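Local coordinates for carbohydrate kinase, FGGY (Novosphingobium aromaticivorans, PDB 3H6E), which probably acts as a carbohydrate kinase, transferring a phosphate to a sugar whose identity is not established, at residues R32-P36 / D52-W56; R280-V284 / P294-F298. All coordinates share one frame; numbering follows the deposited sequence.

Interaction 1: R32-P36 / D52-W56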
ATOM      1  N   ARG A  32      13.120  10.174  14.992  1.00 48.15           N
ATOM      2  CA  ARG A  32      12.439  10.251  13.710  1.00 45.81           C
ATOM      3  C   ARG A  32      12.478  11.678  13.179  1.00 48.55           C
ATOM      4  O   ARG A  32      12.257  12.635  13.920  1.00 50.07           O
ATOM      5  CB  ARG A  32      10.993   9.771  13.846  1.00 47.80           C
ATOM      6  CG  ARG A  32      10.143   9.934  12.593  1.00 47.16           C
ATOM      7  CD  ARG A  32       8.900   9.059  12.674  1.00 45.78           C
ATOM      8  NE  ARG A  32       7.774   9.614  11.933  1.00 48.42           N
ATOM      9  CZ  ARG A  32       6.832  10.372  12.484  1.00 50.76           C
ATOM     10  NH1 ARG A  32       6.888  10.660  13.778  1.00 52.49           N
ATOM     11  NH2 ARG A  32       5.835  10.844  11.747  1.00 51.17           N
ATOM     12  N   GLN A  33      12.775  11.809  11.893  1.00 48.91           N
ATOM     13  CA  GLN A  33      12.798  13.105  11.233  1.00 48.89           C
ATOM     14  C   GLN A  33      11.892  13.059  10.009  1.00 48.13           C
ATOM     15  O   GLN A  33      12.049  12.198   9.144  1.00 46.34           O
ATOM     16  CB  GLN A  33      14.227  13.474  10.830  1.00 51.23           C
ATOM     17  CG  GLN A  33      15.132  13.813  12.006  1.00 51.14           C
ATOM     18  CD  GLN A  33      14.922  15.230  12.507  1.00 55.91           C
ATOM     19  OE1 GLN A  33      15.052  16.195  11.749  1.00 54.29           O
ATOM     20  NE2 GLN A  33      14.599  15.366  13.793  1.00 50.35           N
ATOM     21  N   VAL A  34      10.935  13.979   9.945  1.00 44.77           N
ATOM     22  CA  VAL A  34       9.973  13.987   8.852  1.00 44.14           C
ATOM     23  C   VAL A  34      10.035  15.282   8.046  1.00 48.22           C
ATOM     24  O   VAL A  34      10.778  16.205   8.385  1.00 47.66           O
ATOM     25  CB  VAL A  34       8.543  13.771   9.359  1.00 46.61           C
ATOM     26  CG1 VAL A  34       8.530  12.695  10.435  1.00 47.95           C
ATOM     27  CG2 VAL A  34       7.968  15.075   9.893  1.00 45.33           C
ATOM     28  N   ARG A  35       9.237  15.341   6.985  1.00 48.19           N
ATOM     29  CA  ARG A  35       9.296  16.437   6.030  1.00 47.30           C
ATOM     30  C   ARG A  35       8.376  16.148   4.852  1.00 47.99           C
ATOM     31  O   ARG A  35       8.586  15.180   4.121  1.00 46.73           O
ATOM     32  CB  ARG A  35      10.727  16.594   5.525  1.00 47.92           C
ATOM     33  CG  ARG A  35      10.879  17.512   4.335  1.00 46.70           C
ATOM     34  CD  ARG A  35      11.997  17.022   3.440  1.00 46.04           C
ATOM     35  NE  ARG A  35      12.669  18.121   2.760  1.00 48.36           N
ATOM     36  CZ  ARG A  35      13.341  17.994   1.621  1.00 50.09           C
ATOM     37  NH1 ARG A  35      13.418  16.813   1.022  1.00 50.18           N
ATOM     38  NH2 ARG A  35      13.926  19.051   1.079  1.00 47.72           N
ATOM     39  N   PRO A  36       7.353  16.990   4.658  1.00 50.11           N
ATOM     40  CA  PRO A  36       6.428  16.785   3.538  1.00 48.62           C
ATOM     41  C   PRO A  36       7.185  16.739   2.218  1.00 48.05           C
ATOM     42  O   PRO A  36       8.246  17.352   2.102  1.00 48.08           O
ATOM     43  CB  PRO A  36       5.530  18.026   3.590  1.00 46.65           C
ATOM     44  CG  PRO A  36       5.629  18.513   4.998  1.00 48.11           C
ATOM     45  CD  PRO A  36       7.027  18.196   5.438  1.00 48.35           C
ATOM     46  N   ASP A  52      16.806  17.173  -4.330  1.00 46.38           N
ATOM     47  CA  ASP A  52      16.599  17.901  -3.088  1.00 45.82           C
ATOM     48  C   ASP A  52      16.384  16.981  -1.888  1.00 47.82           C
ATOM     49  O   ASP A  52      16.869  17.258  -0.791  1.00 50.47           O
ATOM     50  CB  ASP A  52      15.420  18.859  -3.242  1.00 45.84           C
ATOM     51  CG  ASP A  52      15.242  19.754  -2.044  1.00 48.20           C
ATOM     52  OD1 ASP A  52      16.196  20.484  -1.697  1.00 48.43           O
ATOM     53  OD2 ASP A  52      14.142  19.734  -1.458  1.00 49.64           O
ATOM     54  N   THR A  53      15.649  15.893  -2.088  1.00 45.82           N
ATOM     55  CA  THR A  53      15.431  14.936  -1.012  1.00 45.45           C
ATOM     56  C   THR A  53      16.749  14.280  -0.625  1.00 46.63           C
ATOM     57  O   THR A  53      17.000  14.008   0.553  1.00 46.78           O
ATOM     58  CB  THR A  53      14.410  13.857  -1.401  1.00 43.70           C
ATOM     59  OG1 THR A  53      13.107  14.448  -1.483  1.00 43.51           O
ATOM     60  CG2 THR A  53      14.390  12.746  -0.364  1.00 40.37           C
ATOM     61  N   GLY A  54      17.590  14.035  -1.626  1.00 44.28           N
ATOM     62  CA  GLY A  54      18.914  13.492  -1.398  1.00 43.60           C
ATOM     63  C   GLY A  54      19.690  14.368  -0.437  1.00 46.76           C
ATOM     64  O   GLY A  54      20.433  13.874   0.411  1.00 47.41           O
ATOM     65  N   ARG A  55      19.510  15.680  -0.566  1.00 47.98           N
ATOM     66  CA  ARG A  55      20.158  16.628   0.332  1.00 48.43           C
ATOM     67  C   ARG A  55      19.603  16.523   1.750  1.00 49.08           C
ATOM     68  O   ARG A  55      20.339  16.204   2.682  1.00 50.93           O
ATOM     69  CB  ARG A  55      20.025  18.058  -0.194  1.00 48.90           C
ATOM     70  CG  ARG A  55      20.596  18.241  -1.588  1.00 49.39           C
ATOM     71  CD  ARG A  55      20.523  19.688  -2.048  1.00 49.45           C
ATOM     72  NE  ARG A  55      20.580  19.797  -3.504  1.00 47.41           N
ATOM     73  CZ  ARG A  55      19.541  20.120  -4.266  1.00 47.96           C
ATOM     74  NH1 ARG A  55      18.366  20.377  -3.708  1.00 47.62           N
ATOM     75  NH2 ARG A  55      19.674  20.196  -5.586  1.00 48.17           N
ATOM     76  N   TRP A  56      18.308  16.785   1.909  1.00 48.86           N
ATOM     77  CA  TRP A  56      17.684  16.719   3.228  1.00 49.94           C
ATOM     78  C   TRP A  56      18.132  15.488   4.007  1.00 50.44           C
ATOM     79  O   TRP A  56      18.391  15.563   5.208  1.00 53.22           O
ATOM     80  CB  TRP A  56      16.157  16.720   3.121  1.00 49.50           C
ATOM     81  CG  TRP A  56      15.468  16.378   4.420  1.00 49.58           C
ATOM     82  CD1 TRP A  56      15.356  17.179   5.523  1.00 49.39           C
ATOM     83  CD2 TRP A  56      14.803  15.149   4.750  1.00 49.69           C
ATOM     84  NE1 TRP A  56      14.663  16.527   6.515  1.00 47.47           N
ATOM     85  CE2 TRP A  56      14.311  15.281   6.067  1.00 49.91           C
ATOM     86  CE3 TRP A  56      14.572  13.952   4.062  1.00 48.04           C
ATOM     87  CZ2 TRP A  56      13.604  14.263   6.707  1.00 49.18           C
ATOM     88  CZ3 TRP A  56      13.870  12.941   4.701  1.00 44.95           C
ATOM     89  CH2 TRP A  56      13.394  13.104   6.009  1.00 46.45           C
TER
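R35 of the strand reaches D52 of the helix with a single guanidinium nitrogen: NH2 forms a salt bridge with D52 OD2 at 2.6 Å. The hydrogen bond within it is well bent, with an N-H...O angle of 130°; NH2 meets OD2 from above the carboxylate plane, and OD2 is itself tilted from the guanidinium plane. D52 OD1 takes a weak bond from R55 NH1, which makes R35, D52 and R55 a small salt-bridge network in which the aspartate would be expected to offset both positive charges. At the edge of the R35 guanidinium, NH1 comes 3.4 Å from T53 CA, while the T53 hydroxyl is bonded to D49 O.

Beneath the arginine lies W56. The two side chains run past each other in opposite directions, guanidinium and indole planes only 13° apart, so that W56 CB sits under the centre of the guanidinium, 3.4 Å from R35 CZ. Farther back, R35 CD makes a CH-pi contact 3.7 Å from the centroid of the indole five-membered ring. With CG anti to the W56 backbone N (chi1 169°), the ring extends to the strand, where CH2 lies 3.5 Å from Q33 O, which approaches the ring edge. Were W56 replaced by an alanine, R35 CD would probably lose the ring face it lies over, leaving the arginine chain freer to turn away from D52.

At the surface, helix 50-63 thus packs against edge strand 29-36 of a mixed sheet, W56 also touching S18 and V20 on the adjacent strand 17-23.

Interaction 2: R280-V284 / P294-F298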
ATOM      1  N   ARG A 280     -14.118  -5.526 -10.781  1.00 28.23           N
ATOM      2  CA  ARG A 280     -14.610  -5.362  -9.419  1.00 27.65           C
ATOM      3  C   ARG A 280     -13.518  -4.871  -8.470  1.00 27.77           C
ATOM      4  O   ARG A 280     -13.591  -5.066  -7.254  1.00 28.02           O
ATOM      5  CB  ARG A 280     -15.297  -6.638  -8.921  1.00 27.68           C
ATOM      6  CG  ARG A 280     -16.765  -6.701  -9.324  1.00 26.96           C
ATOM      7  CD  ARG A 280     -17.323  -8.114  -9.334  1.00 27.71           C
ATOM      8  NE  ARG A 280     -17.503  -8.668  -7.997  1.00 31.28           N
ATOM      9  CZ  ARG A 280     -18.484  -8.327  -7.169  1.00 28.64           C
ATOM     10  NH1 ARG A 280     -19.372  -7.418  -7.533  1.00 32.38           N
ATOM     11  NH2 ARG A 280     -18.571  -8.891  -5.975  1.00 30.19           N
ATOM     12  N   ASP A 281     -12.514  -4.221  -9.052  1.00 26.34           N
ATOM     13  CA  ASP A 281     -11.483  -3.511  -8.302  1.00 25.77           C
ATOM     14  C   ASP A 281     -10.552  -4.446  -7.517  1.00 25.10           C
ATOM     15  O   ASP A 281     -10.235  -4.194  -6.353  1.00 23.68           O
ATOM     16  CB  ASP A 281     -12.117  -2.465  -7.378  1.00 25.78           C
ATOM     17  CG  ASP A 281     -11.406  -1.122  -7.444  1.00 27.60           C
ATOM     18  OD1 ASP A 281     -10.209  -1.109  -7.799  1.00 27.24           O
ATOM     19  OD2 ASP A 281     -12.042  -0.080  -7.161  1.00 25.63           O
ATOM     20  N   CYS A 282     -10.119  -5.524  -8.165  1.00 25.65           N
ATOM     21  CA  CYS A 282      -9.105  -6.408  -7.601  1.00 23.36           C
ATOM     22  C   CYS A 282      -7.783  -6.202  -8.333  1.00 24.02           C
ATOM     23  O   CYS A 282      -7.755  -5.659  -9.437  1.00 25.64           O
ATOM     24  CB  CYS A 282      -9.539  -7.871  -7.704  1.00 23.37           C
ATOM     25  SG  CYS A 282     -10.998  -8.310  -6.716  1.00 23.90           S
ATOM     26  N   LEU A 283      -6.689  -6.632  -7.715  1.00 22.13           N
ATOM     27  CA  LEU A 283      -5.375  -6.545  -8.341  1.00 22.03           C
ATOM     28  C   LEU A 283      -4.412  -7.535  -7.689  1.00 22.92           C
ATOM     29  O   LEU A 283      -4.737  -8.152  -6.673  1.00 24.68           O
ATOM     30  CB  LEU A 283      -4.820  -5.119  -8.264  1.00 22.40           C
ATOM     31  CG  LEU A 283      -4.515  -4.527  -6.882  1.00 24.60           C
ATOM     32  CD1 LEU A 283      -3.428  -3.467  -6.983  1.00 24.28           C
ATOM     33  CD2 LEU A 283      -5.769  -3.962  -6.219  1.00 23.19           C
ATOM     34  N   VAL A 284      -3.234  -7.696  -8.275  1.00 21.43           N
ATOM     35  CA  VAL A 284      -2.263  -8.630  -7.733  1.00 22.02           C
ATOM     36  C   VAL A 284      -0.937  -7.963  -7.415  1.00 21.58           C
ATOM     37  O   VAL A 284      -0.222  -7.524  -8.311  1.00 22.01           O
ATOM     38  CB  VAL A 284      -1.994  -9.802  -8.685  1.00 22.36           C
ATOM     39  CG1 VAL A 284      -1.084 -10.821  -7.997  1.00 22.08           C
ATOM     40  CG2 VAL A 284      -3.305 -10.443  -9.127  1.00 21.65           C
ATOM     41  N   PRO A 294      -2.825 -11.427  -3.551  1.00 19.63           N
ATOM     42  CA  PRO A 294      -4.152 -11.081  -4.067  1.00 21.98           C
ATOM     43  C   PRO A 294      -4.737  -9.896  -3.309  1.00 21.52           C
ATOM     44  O   PRO A 294      -4.685  -9.864  -2.080  1.00 20.67           O
ATOM     45  CB  PRO A 294      -4.970 -12.347  -3.802  1.00 23.01           C
ATOM     46  CG  PRO A 294      -3.965 -13.445  -3.795  1.00 21.59           C
ATOM     47  CD  PRO A 294      -2.725 -12.848  -3.186  1.00 20.66           C
ATOM     48  N   SER A 295      -5.286  -8.932  -4.045  1.00 21.70           N
ATOM     49  CA  SER A 295      -5.769  -7.697  -3.444  1.00 22.66           C
ATOM     50  C   SER A 295      -7.130  -7.274  -3.983  1.00 22.46           C
ATOM     51  O   SER A 295      -7.455  -7.522  -5.138  1.00 22.58           O
ATOM     52  CB  SER A 295      -4.758  -6.573  -3.675  1.00 22.97           C
ATOM     53  OG  SER A 295      -3.440  -7.020  -3.398  1.00 24.46           O
ATOM     54  N   ALA A 296      -7.917  -6.629  -3.130  1.00 22.04           N
ATOM     55  CA  ALA A 296      -9.192  -6.054  -3.539  1.00 22.80           C
ATOM     56  C   ALA A 296      -9.416  -4.771  -2.760  1.00 22.34           C
ATOM     57  O   ALA A 296      -9.282  -4.758  -1.536  1.00 22.62           O
ATOM     58  CB  ALA A 296     -10.323  -7.027  -3.286  1.00 19.92           C
ATOM     59  N   ARG A 297      -9.741  -3.688  -3.457  1.00 21.89           N
ATOM     60  CA  ARG A 297     -10.037  -2.433  -2.775  1.00 23.29           C
ATOM     61  C   ARG A 297     -11.397  -1.831  -3.112  1.00 24.44           C
ATOM     62  O   ARG A 297     -12.088  -2.264  -4.037  1.00 24.20           O
ATOM     63  CB  ARG A 297      -8.930  -1.382  -2.984  1.00 25.23           C
ATOM     64  CG  ARG A 297      -7.895  -1.686  -4.059  1.00 26.75           C
ATOM     65  CD  ARG A 297      -8.463  -1.607  -5.464  1.00 28.18           C
ATOM     66  NE  ARG A 297      -8.550  -0.249  -6.007  1.00 29.24           N
ATOM     67  CZ  ARG A 297      -7.521   0.423  -6.525  1.00 30.85           C
ATOM     68  NH1 ARG A 297      -6.312  -0.121  -6.534  1.00 31.51           N
ATOM     69  NH2 ARG A 297      -7.693   1.643  -7.020  1.00 27.73           N
ATOM     70  N   PHE A 298     -11.764  -0.836  -2.316  1.00 24.22           N
ATOM     71  CA  PHE A 298     -12.900   0.031  -2.585  1.00 26.20           C
ATOM     72  C   PHE A 298     -12.684   1.276  -1.733  1.00 25.33           C
ATOM     73  O   PHE A 298     -12.033   1.212  -0.691  1.00 24.17           O
ATOM     74  CB  PHE A 298     -14.234  -0.656  -2.262  1.00 25.79           C
ATOM     75  CG  PHE A 298     -14.527  -0.778  -0.793  1.00 24.01           C
ATOM     76  CD1 PHE A 298     -13.920  -1.760  -0.029  1.00 23.38           C
ATOM     77  CD2 PHE A 298     -15.435   0.074  -0.181  1.00 24.87           C
ATOM     78  CE1 PHE A 298     -14.197  -1.881   1.324  1.00 24.02           C
ATOM     79  CE2 PHE A 298     -15.719  -0.042   1.171  1.00 24.77           C
ATOM     80  CZ  PHE A 298     -15.095  -1.023   1.925  1.00 24.37           C
TER
HETATM   81  O   HOH W   1     -13.080  -4.966  -4.198  1.00 23.40           O
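P294 brings its carbonyl carbon near L283 O and is matched with V284 as an antiparallel non-hydrogen-bonded pair. Next comes S295, which faces L283 in a hydrogen-bonded pair: S295 N donates to L283 O, and L283 N returns a bond to S295 O, both 2.8 Å long. The second donor stands above the carbonyl plane of S295. On the same face S295 CB touches L283 CD2 at 3.8 Å, while the serine hydroxyl turns to V293 O.

A296 pairs with C282 on the other face, its CB 3.7 Å from C282 SG, and the close backbones also bring C282 CA within 3.2 Å of S295 O as a CA-H...O contact.

At R297 the pairing extends into the loop before the first strand. R297 N bonds to D281 O nearly straight, at 3.0 Å, and the side chain, bent at chi2 and chi3, reaches across so that NE forms a salt bridge to D281 OD1 at 2.6 Å. The two side chains cross at about a right angle. L283 CD2 lies at the guanidinium edge and 3.7 Å from R297 CD; D281 OD2 is held by G347 N. A water donates to both R280 O and R297 O, bridging the backbones.

The pair is a buried beta hairpin at one margin of a seven-stranded mixed sheet: strand 261-266 flanks strand 292-298 on its other side, and helix 363-384 touches C282 and F298.

How the interactions relate
Both contacts involve an edge strand of a mixed sheet, but by different means. In interaction 1 a helix packs against strand 29-36 through side chains, at the surface; interaction 2 joins the outermost strand 282-286 to its neighbour through backbone bonds, in a buried setting. Each also contains an arginine-aspartate salt bridge. Their centres are 32 Å apart and their nearest atoms about 23 Å, with no touch, on opposite sides of the chain's centre. Interaction 2 belongs to the C-terminal FGGY domain. FGGY kinases, like other members of the actin-like ATPase clan, typically have two actin-like domains flanking a catalytic cleft, consistent with the two separate sheets here.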